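Local coordinates for hypothetical protein SMU.776 (Streptococcus mutans, PDB 2B78), which is of unproven function but probably acts as an S-adenosylmethionine-dependent methyltransferase, perhaps on RNA, and binds S-adenosyl-L-homocysteine, at residues T94-L99 with D113-F118; Q340-I345 with K379-K384; I2-G7 with L29-Q34; Y73-F78 with V136-Q141. One frame throughout, in Å; residues are numbered along the deposited sequence.

Interaction 1: T94-L99 with D113-F118; sequences TTAYRL and DCYGDF
Arg98 grips Asp113 side-on, NE and NH2 each taking one carboxylate oxygen. Arg98 NE to Asp113 OD1 is 2.6 Å and almost straight, and Arg98 NH2 to Asp113 OD2 is 3.0 Å. The guanidinium and carboxylate planes lie 24° apart, close to coplanar, so both bonds can form at once on the syn sides of the acid. A bend at chi3 (-67°) turns the guanidinium back toward its neighbour on the same face of the sheet, while NH1 of Arg98 bonds Asn101. On the other face, Cys114 SG sits over the Tyr97 ring, 3.6 Å from its centroid, displaced toward the CE2 rim. With chi1 at 58°, Tyr97 CG lies between the backbone N and the carbonyl carbon, which turns one face of the ring to the sulfur. Phe88 also packs against this ring, and Leu99 CD1 closes on Cys114 CB at 3.8 Å.

These side chains ride on an antiparallel hairpin formed by strands 96-101 and 110-115. Tyr97 and Cys114 are a hydrogen-bonded pair: Cys114 N to Tyr97 O is 2.9 Å, and the return bond from Tyr97 N to Cys114 O is 3.1 Å. Ala96-Tyr115 and Arg98-Asp113 are non-hydrogen-bonded pairs. Further out, Gly116 N donates to Thr95 O, and a water bridges Thr95 O to Gly116 O. Gly116, at positive phi, belongs to the type II' turn from Tyr115 to Phe118, which leads into strand 118-123.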
loop_
_atom_site.group_PDB
_atom_site.type_symbol
_atom_site.label_atom_id
_atom_site.label_comp_id
_atom_site.label_asym_id
_atom_site.label_seq_id
_atom_site.Cartn_x
_atom_site.Cartn_y
_atom_site.Cartn_z
ATOM N N THR A 94 -16.160 -0.028 8.213
ATOM C CA THR A 94 -14.823 0.411 7.806
ATOM C C THR A 94 -14.856 1.913 7.588
ATOM O O THR A 94 -15.471 2.387 6.637
ATOM C CB THR A 94 -14.404 -0.275 6.502
ATOM O OG1 THR A 94 -14.156 -1.659 6.766
ATOM C CG2 THR A 94 -13.143 0.382 5.928
ATOM N N THR A 95 -14.189 2.663 8.461
ATOM C CA THR A 95 -14.201 4.113 8.358
ATOM C C THR A 95 -12.902 4.696 7.826
ATOM O O THR A 95 -12.732 5.914 7.778
ATOM C CB THR A 95 -14.534 4.760 9.721
ATOM O OG1 THR A 95 -13.500 4.465 10.673
ATOM C CG2 THR A 95 -15.858 4.223 10.238
ATOM N N ALA A 96 -11.987 3.829 7.413
ATOM C CA ALA A 96 -10.727 4.292 6.853
ATOM C C ALA A 96 -10.498 3.476 5.592
ATOM O O ALA A 96 -10.448 2.253 5.649
ATOM C CB ALA A 96 -9.574 4.089 7.851
ATOM N N TYR A 97 -10.384 4.155 4.455
ATOM C CA TYR A 97 -10.161 3.489 3.177
ATOM C C TYR A 97 -9.621 4.501 2.181
ATOM O O TYR A 97 -9.593 5.700 2.465
ATOM C CB TYR A 97 -11.463 2.857 2.666
ATOM C CG TYR A 97 -12.612 3.831 2.482
ATOM C CD1 TYR A 97 -12.875 4.405 1.239
ATOM C CD2 TYR A 97 -13.432 4.188 3.559
ATOM C CE1 TYR A 97 -13.924 5.306 1.072
ATOM C CE2 TYR A 97 -14.482 5.095 3.400
ATOM C CZ TYR A 97 -14.720 5.647 2.157
ATOM O OH TYR A 97 -15.748 6.553 1.998
ATOM N N ARG A 98 -9.188 4.040 1.013
ATOM C CA ARG A 98 -8.629 4.964 0.028
ATOM C C ARG A 98 -9.665 5.614 -0.893
ATOM O O ARG A 98 -10.496 4.928 -1.487
ATOM C CB ARG A 98 -7.558 4.260 -0.807
ATOM C CG ARG A 98 -6.994 5.118 -1.940
ATOM C CD ARG A 98 -5.556 4.753 -2.262
ATOM N NE ARG A 98 -4.663 5.097 -1.160
ATOM C CZ ARG A 98 -3.339 4.994 -1.205
ATOM N NH1 ARG A 98 -2.737 4.556 -2.302
ATOM N NH2 ARG A 98 -2.619 5.330 -0.145
ATOM N N LEU A 99 -9.589 6.939 -1.018
ATOM C CA LEU A 99 -10.512 7.706 -1.862
ATOM C C LEU A 99 -10.019 7.910 -3.295
ATOM O O LEU A 99 -10.823 8.019 -4.229
ATOM C CB LEU A 99 -10.777 9.080 -1.227
ATOM C CG LEU A 99 -11.414 9.123 0.166
ATOM C CD1 LEU A 99 -11.580 10.582 0.607
ATOM C CD2 LEU A 99 -12.775 8.425 0.150
ATOM N N ASP A 113 -6.458 9.363 1.178
ATOM C CA ASP A 113 -7.090 8.385 2.045
ATOM C C ASP A 113 -8.000 9.090 3.032
ATOM O O ASP A 113 -7.798 10.259 3.360
ATOM C CB ASP A 113 -6.037 7.593 2.832
ATOM C CG ASP A 113 -5.124 6.777 1.937
ATOM O OD1 ASP A 113 -5.647 5.990 1.121
ATOM O OD2 ASP A 113 -3.885 6.910 2.060
ATOM N N CYS A 114 -9.026 8.390 3.488
ATOM C CA CYS A 114 -9.882 8.979 4.483
ATOM C C CYS A 114 -9.679 8.134 5.729
ATOM O O CYS A 114 -9.641 6.896 5.665
ATOM C CB CYS A 114 -11.343 8.983 4.031
ATOM S SG CYS A 114 -12.198 7.419 4.143
ATOM N N TYR A 115 -9.494 8.817 6.852
ATOM C CA TYR A 115 -9.297 8.183 8.142
ATOM C C TYR A 115 -10.331 8.776 9.077
ATOM O O TYR A 115 -10.063 9.761 9.759
ATOM C CB TYR A 115 -7.893 8.486 8.672
ATOM C CG TYR A 115 -6.791 7.618 8.106
ATOM C CD1 TYR A 115 -6.396 6.445 8.762
ATOM C CD2 TYR A 115 -6.128 7.970 6.929
ATOM C CE1 TYR A 115 -5.354 5.645 8.257
ATOM C CE2 TYR A 115 -5.094 7.174 6.418
ATOM C CZ TYR A 115 -4.714 6.020 7.093
ATOM O OH TYR A 115 -3.663 5.265 6.614
ATOM N N GLY A 116 -11.520 8.185 9.109
ATOM C CA GLY A 116 -12.555 8.718 9.974
ATOM C C GLY A 116 -13.047 10.058 9.459
ATOM O O GLY A 116 -13.533 10.158 8.331
ATOM N N ASP A 117 -12.904 11.095 10.278
ATOM C CA ASP A 117 -13.349 12.434 9.897
ATOM C C ASP A 117 -12.284 13.282 9.207
ATOM O O ASP A 117 -12.541 14.428 8.842
ATOM C CB ASP A 117 -13.853 13.184 11.127
ATOM C CG ASP A 117 -15.097 12.557 11.722
ATOM O OD1 ASP A 117 -16.085 12.365 10.977
ATOM O OD2 ASP A 117 -15.085 12.260 12.934
ATOM N N PHE A 118 -11.098 12.717 9.017
ATOM C CA PHE A 118 -9.997 13.435 8.389
ATOM C C PHE A 118 -9.496 12.753 7.120
ATOM O O PHE A 118 -9.664 11.545 6.940
ATOM C CB PHE A 118 -8.847 13.568 9.393
ATOM C CG PHE A 118 -9.205 14.370 10.613
ATOM C CD1 PHE A 118 -9.040 15.752 10.628
ATOM C CD2 PHE A 118 -9.745 13.745 11.736
ATOM C CE1 PHE A 118 -9.412 16.501 11.746
ATOM C CE2 PHE A 118 -10.119 14.487 12.855
ATOM C CZ PHE A 118 -9.951 15.866 12.856
HETATM O O HOH W 1 -14.716 7.862 7.110
#

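Interaction 2: Q340-I345 with K379-K384; sequences QFKKQI and KVFTIK
Helix 338-349 packs on strand 379-384 of the mixed seven-stranded sheet in the methyltransferase domain, whose Rossmann-like fold ends with this strand lying antiparallel to both its neighbours. The short axes pass 10.1 Å apart at 39°, leaving room for one layer of interlocking side chains. Phe341 and Phe381 fill much of it. Their planes are 30° apart but slid, with centroids 5.8 Å from each other, so there is little overlap; Phe341 CD2 instead meets the edge of Phe381 at CD2, 3.6 Å away. Phe341 CG is anti to the backbone N (chi1 -174°), which carries its ring to the strand, where CD2 also touches Lys379 CB at 3.8 Å.

One turn on, Ile345 CD1 presses on Phe381 CD2 at 3.6 Å, its side chain running obliquely to the ring. Ile345 CG2 and Ile383 CD1 meet tip to tip at 3.5 Å, tighter than usual carbon contact. Lys342 runs across Phe381, nearly perpendicular to it, laying CD near Phe381 CZ, while its ammonium makes a cation-pi contact with Tyr356. The amine of Lys379 bends away to the carbonyl of Tyr377. The pairing between the segments is therefore apolar, and its specificity probably comes from shape rather than directed bonds.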
loop_
_atom_site.group_PDB
_atom_site.type_symbol
_atom_site.label_atom_id
_atom_site.label_comp_id
_atom_site.label_asym_id
_atom_site.label_seq_id
_atom_site.Cartn_x
_atom_site.Cartn_y
_atom_site.Cartn_z
ATOM N N GLN A 340 7.804 -12.989 -10.278
ATOM C CA GLN A 340 9.119 -12.792 -9.660
ATOM C C GLN A 340 9.041 -13.108 -8.175
ATOM O O GLN A 340 9.970 -13.679 -7.592
ATOM C CB GLN A 340 9.573 -11.349 -9.800
ATOM C CG GLN A 340 10.312 -11.028 -11.075
ATOM C CD GLN A 340 10.774 -9.587 -11.094
ATOM O OE1 GLN A 340 9.956 -8.659 -11.046
ATOM N NE2 GLN A 340 12.089 -9.385 -11.153
ATOM N N PHE A 341 7.929 -12.709 -7.564
ATOM C CA PHE A 341 7.702 -12.930 -6.144
ATOM C C PHE A 341 7.553 -14.417 -5.894
ATOM O O PHE A 341 8.191 -14.978 -5.001
ATOM C CB PHE A 341 6.441 -12.178 -5.693
ATOM C CG PHE A 341 6.196 -12.222 -4.201
ATOM C CD1 PHE A 341 7.251 -12.107 -3.305
ATOM C CD2 PHE A 341 4.902 -12.361 -3.701
ATOM C CE1 PHE A 341 7.024 -12.133 -1.928
ATOM C CE2 PHE A 341 4.662 -12.387 -2.327
ATOM C CZ PHE A 341 5.730 -12.273 -1.437
ATOM N N LYS A 342 6.715 -15.062 -6.700
ATOM C CA LYS A 342 6.497 -16.492 -6.551
ATOM C C LYS A 342 7.825 -17.240 -6.677
ATOM O O LYS A 342 8.040 -18.240 -5.996
ATOM C CB LYS A 342 5.512 -16.973 -7.610
ATOM C CG LYS A 342 4.890 -18.326 -7.323
ATOM C CD LYS A 342 3.707 -18.549 -8.250
ATOM C CE LYS A 342 2.956 -19.818 -7.910
ATOM N NZ LYS A 342 1.744 -19.949 -8.763
ATOM N N LYS A 343 8.715 -16.745 -7.538
ATOM C CA LYS A 343 10.024 -17.372 -7.748
ATOM C C LYS A 343 10.925 -17.280 -6.522
ATOM O O LYS A 343 11.742 -18.175 -6.269
ATOM C CB LYS A 343 10.734 -16.752 -8.956
ATOM C CG LYS A 343 10.214 -17.251 -10.311
ATOM C CD LYS A 343 11.117 -16.780 -11.455
ATOM C CE LYS A 343 10.665 -17.334 -12.805
ATOM N NZ LYS A 343 9.326 -16.830 -13.228
ATOM N N GLN A 344 10.778 -16.198 -5.763
ATOM C CA GLN A 344 11.559 -15.995 -4.547
ATOM C C GLN A 344 11.063 -16.957 -3.482
ATOM O O GLN A 344 11.845 -17.494 -2.692
ATOM C CB GLN A 344 11.399 -14.556 -4.061
ATOM C CG GLN A 344 12.372 -13.596 -4.702
ATOM C CD GLN A 344 13.798 -13.906 -4.294
ATOM O OE1 GLN A 344 14.153 -13.792 -3.122
ATOM N NE2 GLN A 344 14.620 -14.314 -5.257
ATOM N N ILE A 345 9.754 -17.175 -3.462
ATOM C CA ILE A 345 9.159 -18.086 -2.499
ATOM C C ILE A 345 9.599 -19.515 -2.832
ATOM O O ILE A 345 10.042 -20.260 -1.947
ATOM C CB ILE A 345 7.614 -17.972 -2.524
ATOM C CG1 ILE A 345 7.201 -16.565 -2.073
ATOM C CG2 ILE A 345 7.000 -19.018 -1.615
ATOM C CD1 ILE A 345 5.709 -16.301 -2.130
ATOM N N LYS A 379 0.996 -8.034 -3.158
ATOM C CA LYS A 379 0.963 -9.448 -3.511
ATOM C C LYS A 379 1.032 -10.225 -2.210
ATOM O O LYS A 379 1.995 -10.093 -1.455
ATOM C CB LYS A 379 2.157 -9.805 -4.397
ATOM C CG LYS A 379 2.103 -9.183 -5.780
ATOM C CD LYS A 379 3.432 -9.270 -6.485
ATOM C CE LYS A 379 4.326 -8.106 -6.098
ATOM N NZ LYS A 379 3.774 -6.827 -6.623
ATOM N N VAL A 380 0.001 -11.013 -1.926
ATOM C CA VAL A 380 -0.011 -11.797 -0.699
ATOM C C VAL A 380 -0.363 -13.230 -1.038
ATOM O O VAL A 380 -1.454 -13.511 -1.549
ATOM C CB VAL A 380 -1.029 -11.243 0.325
ATOM C CG1 VAL A 380 -0.899 -11.989 1.648
ATOM C CG2 VAL A 380 -0.786 -9.748 0.538
ATOM N N PHE A 381 0.578 -14.130 -0.764
ATOM C CA PHE A 381 0.397 -15.549 -1.031
ATOM C C PHE A 381 0.164 -16.320 0.254
ATOM O O PHE A 381 0.915 -16.170 1.217
ATOM C CB PHE A 381 1.641 -16.122 -1.712
ATOM C CG PHE A 381 1.672 -15.924 -3.199
ATOM C CD1 PHE A 381 0.726 -16.538 -4.013
ATOM C CD2 PHE A 381 2.671 -15.155 -3.786
ATOM C CE1 PHE A 381 0.777 -16.394 -5.402
ATOM C CE2 PHE A 381 2.736 -15.001 -5.175
ATOM C CZ PHE A 381 1.782 -15.627 -5.986
ATOM N N THR A 382 -0.885 -17.135 0.272
ATOM C CA THR A 382 -1.182 -17.968 1.430
ATOM C C THR A 382 -0.769 -19.363 0.975
ATOM O O THR A 382 -1.325 -19.896 0.014
ATOM C CB THR A 382 -2.687 -17.934 1.783
ATOM O OG1 THR A 382 -3.052 -16.608 2.193
ATOM C CG2 THR A 382 -2.986 -18.901 2.924
ATOM N N ILE A 383 0.216 -19.938 1.664
ATOM C CA ILE A 383 0.765 -21.247 1.312
ATOM C C ILE A 383 0.715 -22.271 2.440
ATOM O O ILE A 383 1.092 -21.970 3.575
ATOM C CB ILE A 383 2.241 -21.100 0.896
ATOM C CG1 ILE A 383 2.363 -20.041 -0.199
ATOM C CG2 ILE A 383 2.795 -22.444 0.448
ATOM C CD1 ILE A 383 3.773 -19.550 -0.423
ATOM N N LYS A 384 0.262 -23.483 2.122
ATOM C CA LYS A 384 0.194 -24.552 3.117
ATOM C C LYS A 384 1.317 -25.569 2.926
ATOM O O LYS A 384 1.685 -25.896 1.798
ATOM C CB LYS A 384 -1.137 -25.292 3.042
ATOM C CG LYS A 384 -1.233 -26.389 4.087
ATOM C CD LYS A 384 -2.561 -27.091 4.080
ATOM C CE LYS A 384 -2.616 -28.097 5.219
ATOM N NZ LYS A 384 -2.389 -27.431 6.535
#

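Interaction 3: I2-G7 with L29-Q34; sequences IKLMVG and LNLDNQ
Ile2 and Leu4, on the outermost strand 2-5 of the five-stranded sheet in the PUA-like domain, meet the loop that leads into strand 34-39. Both side chains leave the strand toward the loop: Ile2 meets Leu31 and Gln34, and Leu4 meets Leu29 and Leu31. The contact is made by side chains alone, since the nearest CA pairs, Ile2-Gln34 and Leu4-Leu29, are 8.7 and 9.0 Å apart.

Leu4 has CG anti to the backbone N (chi1 -176°), as does Leu29. The two side chains cross at about a right angle, and the Leu29 CD1 methyl is received between both branches of Leu4, 3.5 Å from Leu4 CD1 and 3.8 Å from Leu4 CD2. Leu31 slides past Leu4 in the opposite direction, its CD1 lying 4.1 Å from Leu4 CD1. The same methyl of Leu31 also meets the CG2 branch of Ile2 at 3.3 Å. Leu31 chi1, at -34°, falls short of a staggered value, which together with that tight approach hints at some strain at Leu31. Leu29 and Leu31 also rest on Leu51 of strand 45-54, which places the loop over the sheet.

Where the loop passes into the strand, a G1 beta bulge sets Asn33 and Gln34 opposite the single residue Leu51. Gln34 CG lies between the backbone N and the carbonyl carbon (chi1 58°), and the extended chain beyond it carries the amide to Ile2. A weak hydrogen bond runs from Gln34 NE2 to Asp32 O. Gln34 lies nearly perpendicular to Ile2, with Gln34 OE1 3.0 Å from Ile2 CG1.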
loop_
_atom_site.group_PDB
_atom_site.type_symbol
_atom_site.label_atom_id
_atom_site.label_comp_id
_atom_site.label_asym_id
_atom_site.label_seq_id
_atom_site.Cartn_x
_atom_site.Cartn_y
_atom_site.Cartn_z
ATOM N N ILE A 2 5.200 22.100 -25.074
ATOM C CA ILE A 2 6.219 21.215 -25.623
ATOM C C ILE A 2 5.559 19.983 -26.236
ATOM O O ILE A 2 4.785 19.294 -25.576
ATOM C CB ILE A 2 7.204 20.746 -24.531
ATOM C CG1 ILE A 2 7.662 21.939 -23.694
ATOM C CG2 ILE A 2 8.401 20.064 -25.172
ATOM C CD1 ILE A 2 8.238 23.085 -24.505
ATOM N N LYS A 3 5.862 19.725 -27.505
ATOM C CA LYS A 3 5.330 18.575 -28.229
ATOM C C LYS A 3 6.394 17.483 -28.166
ATOM O O LYS A 3 7.445 17.581 -28.806
ATOM C CB LYS A 3 5.046 18.964 -29.683
ATOM C CG LYS A 3 4.928 17.808 -30.670
ATOM C CD LYS A 3 4.922 18.343 -32.106
ATOM C CE LYS A 3 5.118 17.242 -33.147
ATOM N NZ LYS A 3 3.963 16.311 -33.253
ATOM N N LEU A 4 6.120 16.450 -27.381
ATOM C CA LEU A 4 7.054 15.348 -27.212
ATOM C C LEU A 4 6.731 14.205 -28.163
ATOM O O LEU A 4 5.642 13.627 -28.105
ATOM C CB LEU A 4 7.003 14.857 -25.763
ATOM C CG LEU A 4 7.954 13.754 -25.296
ATOM C CD1 LEU A 4 9.402 14.185 -25.512
ATOM C CD2 LEU A 4 7.698 13.467 -23.817
ATOM N N MET A 5 7.666 13.888 -29.053
ATOM C CA MET A 5 7.451 12.792 -29.991
ATOM C C MET A 5 7.927 11.538 -29.272
ATOM O O MET A 5 9.061 11.472 -28.801
ATOM C CB MET A 5 8.248 13.009 -31.279
ATOM C CG MET A 5 7.851 12.063 -32.405
ATOM S SD MET A 5 8.694 12.433 -33.961
ATOM C CE MET A 5 7.739 13.849 -34.516
ATOM N N VAL A 6 7.054 10.543 -29.178
ATOM C CA VAL A 6 7.390 9.322 -28.468
ATOM C C VAL A 6 7.762 8.142 -29.354
ATOM O O VAL A 6 7.435 8.106 -30.536
ATOM C CB VAL A 6 6.228 8.926 -27.540
ATOM C CG1 VAL A 6 5.878 10.111 -26.652
ATOM C CG2 VAL A 6 5.013 8.503 -28.360
ATOM N N GLY A 7 8.453 7.177 -28.756
ATOM C CA GLY A 7 8.876 5.990 -29.477
ATOM C C GLY A 7 7.746 5.014 -29.732
ATOM O O GLY A 7 6.653 5.148 -29.176
ATOM N N LEU A 29 15.163 12.022 -22.485
ATOM C CA LEU A 29 14.226 13.112 -22.233
ATOM C C LEU A 29 14.951 14.265 -21.527
ATOM O O LEU A 29 15.581 14.065 -20.492
ATOM C CB LEU A 29 13.059 12.593 -21.382
ATOM C CG LEU A 29 11.809 13.460 -21.187
ATOM C CD1 LEU A 29 11.209 13.848 -22.533
ATOM C CD2 LEU A 29 10.793 12.680 -20.357
ATOM N N ASN A 30 14.867 15.467 -22.094
ATOM C CA ASN A 30 15.538 16.630 -21.500
ATOM C C ASN A 30 14.541 17.531 -20.802
ATOM O O ASN A 30 14.913 18.571 -20.245
ATOM C CB ASN A 30 16.254 17.459 -22.570
ATOM C CG ASN A 30 17.041 16.611 -23.538
ATOM O OD1 ASN A 30 17.818 15.733 -23.136
ATOM N ND2 ASN A 30 16.860 16.874 -24.826
ATOM N N LEU A 31 13.274 17.132 -20.842
ATOM C CA LEU A 31 12.201 17.914 -20.240
ATOM C C LEU A 31 11.809 17.357 -18.876
ATOM O O LEU A 31 12.080 16.190 -18.570
ATOM C CB LEU A 31 10.975 17.895 -21.161
ATOM C CG LEU A 31 11.214 17.851 -22.673
ATOM C CD1 LEU A 31 9.892 17.665 -23.405
ATOM C CD2 LEU A 31 11.901 19.121 -23.126
ATOM N N ASP A 32 11.171 18.195 -18.058
ATOM C CA ASP A 32 10.708 17.780 -16.736
ATOM C C ASP A 32 9.801 18.828 -16.080
ATOM O O ASP A 32 9.854 20.011 -16.414
ATOM C CB ASP A 32 11.897 17.465 -15.818
ATOM C CG ASP A 32 11.484 16.648 -14.603
ATOM O OD1 ASP A 32 10.415 15.997 -14.663
ATOM O OD2 ASP A 32 12.227 16.639 -13.594
ATOM N N ASN A 33 8.957 18.366 -15.161
ATOM C CA ASN A 33 8.013 19.211 -14.432
ATOM C C ASN A 33 7.257 20.224 -15.273
ATOM O O ASN A 33 7.460 21.430 -15.153
ATOM C CB ASN A 33 8.717 19.919 -13.277
ATOM C CG ASN A 33 8.611 19.146 -11.977
ATOM O OD1 ASN A 33 9.068 18.003 -11.876
ATOM N ND2 ASN A 33 8.002 19.764 -10.973
ATOM N N GLN A 34 6.369 19.725 -16.120
ATOM C CA GLN A 34 5.569 20.586 -16.975
ATOM C C GLN A 34 4.582 19.720 -17.731
ATOM O O GLN A 34 4.766 18.502 -17.836
ATOM C CB GLN A 34 6.462 21.344 -17.965
ATOM C CG GLN A 34 7.310 20.449 -18.867
ATOM C CD GLN A 34 8.233 21.238 -19.785
ATOM O OE1 GLN A 34 7.783 21.959 -20.680
ATOM N NE2 GLN A 34 9.535 21.107 -19.562
#

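Interaction 4: Y73-F78 with V136-Q141; sequences YFIKLF and VAAFRQ
Phe74 touches Ala138 through its CB, the two CB atoms being 3.4 Å apart; its side chain then leads away from residues 136-141, also packing on Ile135 just before them on the same helix, and its ring meets Phe107 edge-to-face. Next along, Ile75 lies against the same alanine. Ile75 CG1 is 3.6 Å from Ala138 CB, and the CA atoms of the pair approach to 4.8 Å, so the small side chain lets the helix backbones come close. The CD1 end of Ile75 continues to the amide of Gln141, with OE1 at 3.6 Å. An extended Gln141 chain, its CG anti to the backbone N (chi1 177°), brings that amide across the isoleucine.

The contact is a helix-helix crossing between helices 71-83 and 132-142, with short axes 8.2 Å apart at 46°. Ala138 CB sits between Phe74 and Ile75 at its heart. A turn after Phe74, Phe78 forms a T-shaped stack with Phe139: the Phe139 edge points at the Phe78 face, planes at 83° and centroids 5.5 Å apart. Phe139 CD1 stands over the centre of that face, while Phe78 CE2 lies 3.8 Å from Phe139 CB. Both side chains also touch Ile112 of strand 110-115, and Phe78 meets Phe100 edge-to-face.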
loop_
_atom_site.group_PDB
_atom_site.type_symbol
_atom_site.label_atom_id
_atom_site.label_comp_id
_atom_site.label_asym_id
_atom_site.label_seq_id
_atom_site.Cartn_x
_atom_site.Cartn_y
_atom_site.Cartn_z
ATOM N N TYR A 73 -11.076 20.576 -13.846
ATOM C CA TYR A 73 -10.640 19.268 -14.310
ATOM C C TYR A 73 -10.530 18.314 -13.123
ATOM O O TYR A 73 -10.875 17.141 -13.234
ATOM C CB TYR A 73 -9.291 19.370 -15.014
ATOM C CG TYR A 73 -8.845 18.058 -15.620
ATOM C CD1 TYR A 73 -9.423 17.580 -16.795
ATOM C CD2 TYR A 73 -7.850 17.289 -15.011
ATOM C CE1 TYR A 73 -9.022 16.369 -17.355
ATOM C CE2 TYR A 73 -7.440 16.073 -15.565
ATOM C CZ TYR A 73 -8.029 15.625 -16.735
ATOM O OH TYR A 73 -7.620 14.438 -17.297
ATOM N N PHE A 74 -10.051 18.816 -11.984
ATOM C CA PHE A 74 -9.922 17.971 -10.803
ATOM C C PHE A 74 -11.272 17.701 -10.144
ATOM O O PHE A 74 -11.488 16.624 -9.578
ATOM C CB PHE A 74 -8.926 18.588 -9.814
ATOM C CG PHE A 74 -7.497 18.502 -10.275
ATOM C CD1 PHE A 74 -6.858 17.268 -10.370
ATOM C CD2 PHE A 74 -6.807 19.643 -10.663
ATOM C CE1 PHE A 74 -5.548 17.178 -10.853
ATOM C CE2 PHE A 74 -5.504 19.561 -11.144
ATOM C CZ PHE A 74 -4.874 18.326 -11.241
ATOM N N ILE A 75 -12.193 18.659 -10.221
ATOM C CA ILE A 75 -13.526 18.448 -9.647
ATOM C C ILE A 75 -14.156 17.244 -10.363
ATOM O O ILE A 75 -14.749 16.363 -9.725
ATOM C CB ILE A 75 -14.422 19.711 -9.830
ATOM C CG1 ILE A 75 -13.959 20.801 -8.863
ATOM C CG2 ILE A 75 -15.885 19.377 -9.587
ATOM C CD1 ILE A 75 -14.594 22.157 -9.102
ATOM N N LYS A 76 -14.002 17.198 -11.683
ATOM C CA LYS A 76 -14.536 16.102 -12.489
ATOM C C LYS A 76 -13.893 14.782 -12.067
ATOM O O LYS A 76 -14.579 13.779 -11.886
ATOM C CB LYS A 76 -14.245 16.333 -13.975
ATOM C CG LYS A 76 -14.836 17.617 -14.561
ATOM C CD LYS A 76 -16.351 17.542 -14.668
ATOM C CE LYS A 76 -16.904 18.738 -15.434
ATOM N NZ LYS A 76 -18.392 18.698 -15.519
ATOM N N LEU A 77 -12.572 14.783 -11.925
ATOM C CA LEU A 77 -11.863 13.570 -11.525
ATOM C C LEU A 77 -12.328 13.051 -10.171
ATOM O O LEU A 77 -12.541 11.849 -10.001
ATOM C CB LEU A 77 -10.351 13.813 -11.476
ATOM C CG LEU A 77 -9.610 13.825 -12.816
ATOM C CD1 LEU A 77 -8.133 14.055 -12.577
ATOM C CD2 LEU A 77 -9.834 12.485 -13.539
ATOM N N PHE A 78 -12.479 13.945 -9.199
ATOM C CA PHE A 78 -12.908 13.513 -7.874
ATOM C C PHE A 78 -14.376 13.101 -7.831
ATOM O O PHE A 78 -14.754 12.246 -7.035
ATOM C CB PHE A 78 -12.611 14.599 -6.831
ATOM C CG PHE A 78 -11.138 14.862 -6.635
ATOM C CD1 PHE A 78 -10.233 13.803 -6.552
ATOM C CD2 PHE A 78 -10.653 16.164 -6.529
ATOM C CE1 PHE A 78 -8.869 14.036 -6.374
ATOM C CE2 PHE A 78 -9.289 16.412 -6.350
ATOM C CZ PHE A 78 -8.397 15.348 -6.272
ATOM N N VAL A 136 -6.474 20.527 -4.146
ATOM C CA VAL A 136 -7.160 20.511 -2.861
ATOM C C VAL A 136 -8.480 21.272 -2.934
ATOM O O VAL A 136 -9.499 20.807 -2.429
ATOM C CB VAL A 136 -6.264 21.112 -1.749
ATOM C CG1 VAL A 136 -7.013 21.143 -0.438
ATOM C CG2 VAL A 136 -5.003 20.281 -1.596
ATOM N N ALA A 137 -8.456 22.439 -3.576
ATOM C CA ALA A 137 -9.648 23.259 -3.734
ATOM C C ALA A 137 -10.762 22.437 -4.388
ATOM O O ALA A 137 -11.916 22.462 -3.948
ATOM C CB ALA A 137 -9.321 24.486 -4.589
ATOM N N ALA A 138 -10.405 21.707 -5.442
ATOM C CA ALA A 138 -11.355 20.860 -6.154
ATOM C C ALA A 138 -11.868 19.745 -5.253
ATOM O O ALA A 138 -13.056 19.404 -5.287
ATOM C CB ALA A 138 -10.693 20.254 -7.387
ATOM N N PHE A 139 -10.976 19.167 -4.451
ATOM C CA PHE A 139 -11.367 18.081 -3.549
ATOM C C PHE A 139 -12.356 18.563 -2.490
ATOM O O PHE A 139 -13.370 17.906 -2.229
ATOM C CB PHE A 139 -10.142 17.476 -2.842
ATOM C CG PHE A 139 -10.482 16.325 -1.925
ATOM C CD1 PHE A 139 -10.552 15.025 -2.413
ATOM C CD2 PHE A 139 -10.773 16.549 -0.582
ATOM C CE1 PHE A 139 -10.908 13.963 -1.575
ATOM C CE2 PHE A 139 -11.131 15.503 0.261
ATOM C CZ PHE A 139 -11.199 14.203 -0.239
ATOM N N ARG A 140 -12.065 19.708 -1.878
ATOM C CA ARG A 140 -12.945 20.228 -0.845
ATOM C C ARG A 140 -14.358 20.487 -1.347
ATOM O O ARG A 140 -15.311 20.399 -0.578
ATOM C CB ARG A 140 -12.355 21.496 -0.222
ATOM C CG ARG A 140 -11.069 21.230 0.544
ATOM C CD ARG A 140 -10.510 22.486 1.201
ATOM N NE ARG A 140 -11.200 22.839 2.442
ATOM C CZ ARG A 140 -10.890 23.897 3.189
ATOM N NH1 ARG A 140 -9.904 24.704 2.817
ATOM N NH2 ARG A 140 -11.555 24.148 4.313
ATOM N N GLN A 141 -14.514 20.793 -2.629
ATOM C CA GLN A 141 -15.863 21.025 -3.141
ATOM C C GLN A 141 -16.615 19.700 -3.268
ATOM O O GLN A 141 -17.800 19.605 -2.941
ATOM C CB GLN A 141 -15.836 21.719 -4.506
ATOM C CG GLN A 141 -17.236 21.898 -5.080
ATOM C CD GLN A 141 -17.273 22.613 -6.418
ATOM O OE1 GLN A 141 -16.709 23.692 -6.573
ATOM N NE2 GLN A 141 -17.964 22.021 -7.387
#

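From the N terminus, interaction 3 closes first, fastening the loop before strand 34-39 over the edge strand of the PUA-like domain. Interaction 4 then opens at helix 71-83 and closes at helix 132-142; interaction 1 opens and closes within that span, joining two neighbouring strands of the middle sheet. These two touch directly: Leu99 CD1 lies 3.7 Å from Phe139 CZ, linking the hairpin to the helix pair. Interaction 2 comes last, securing a C-terminal helix to strand 379-384, about 29 Å between centres from interaction 1 and on the opposite side of the chain's centre. No two contacts interleave along the chain.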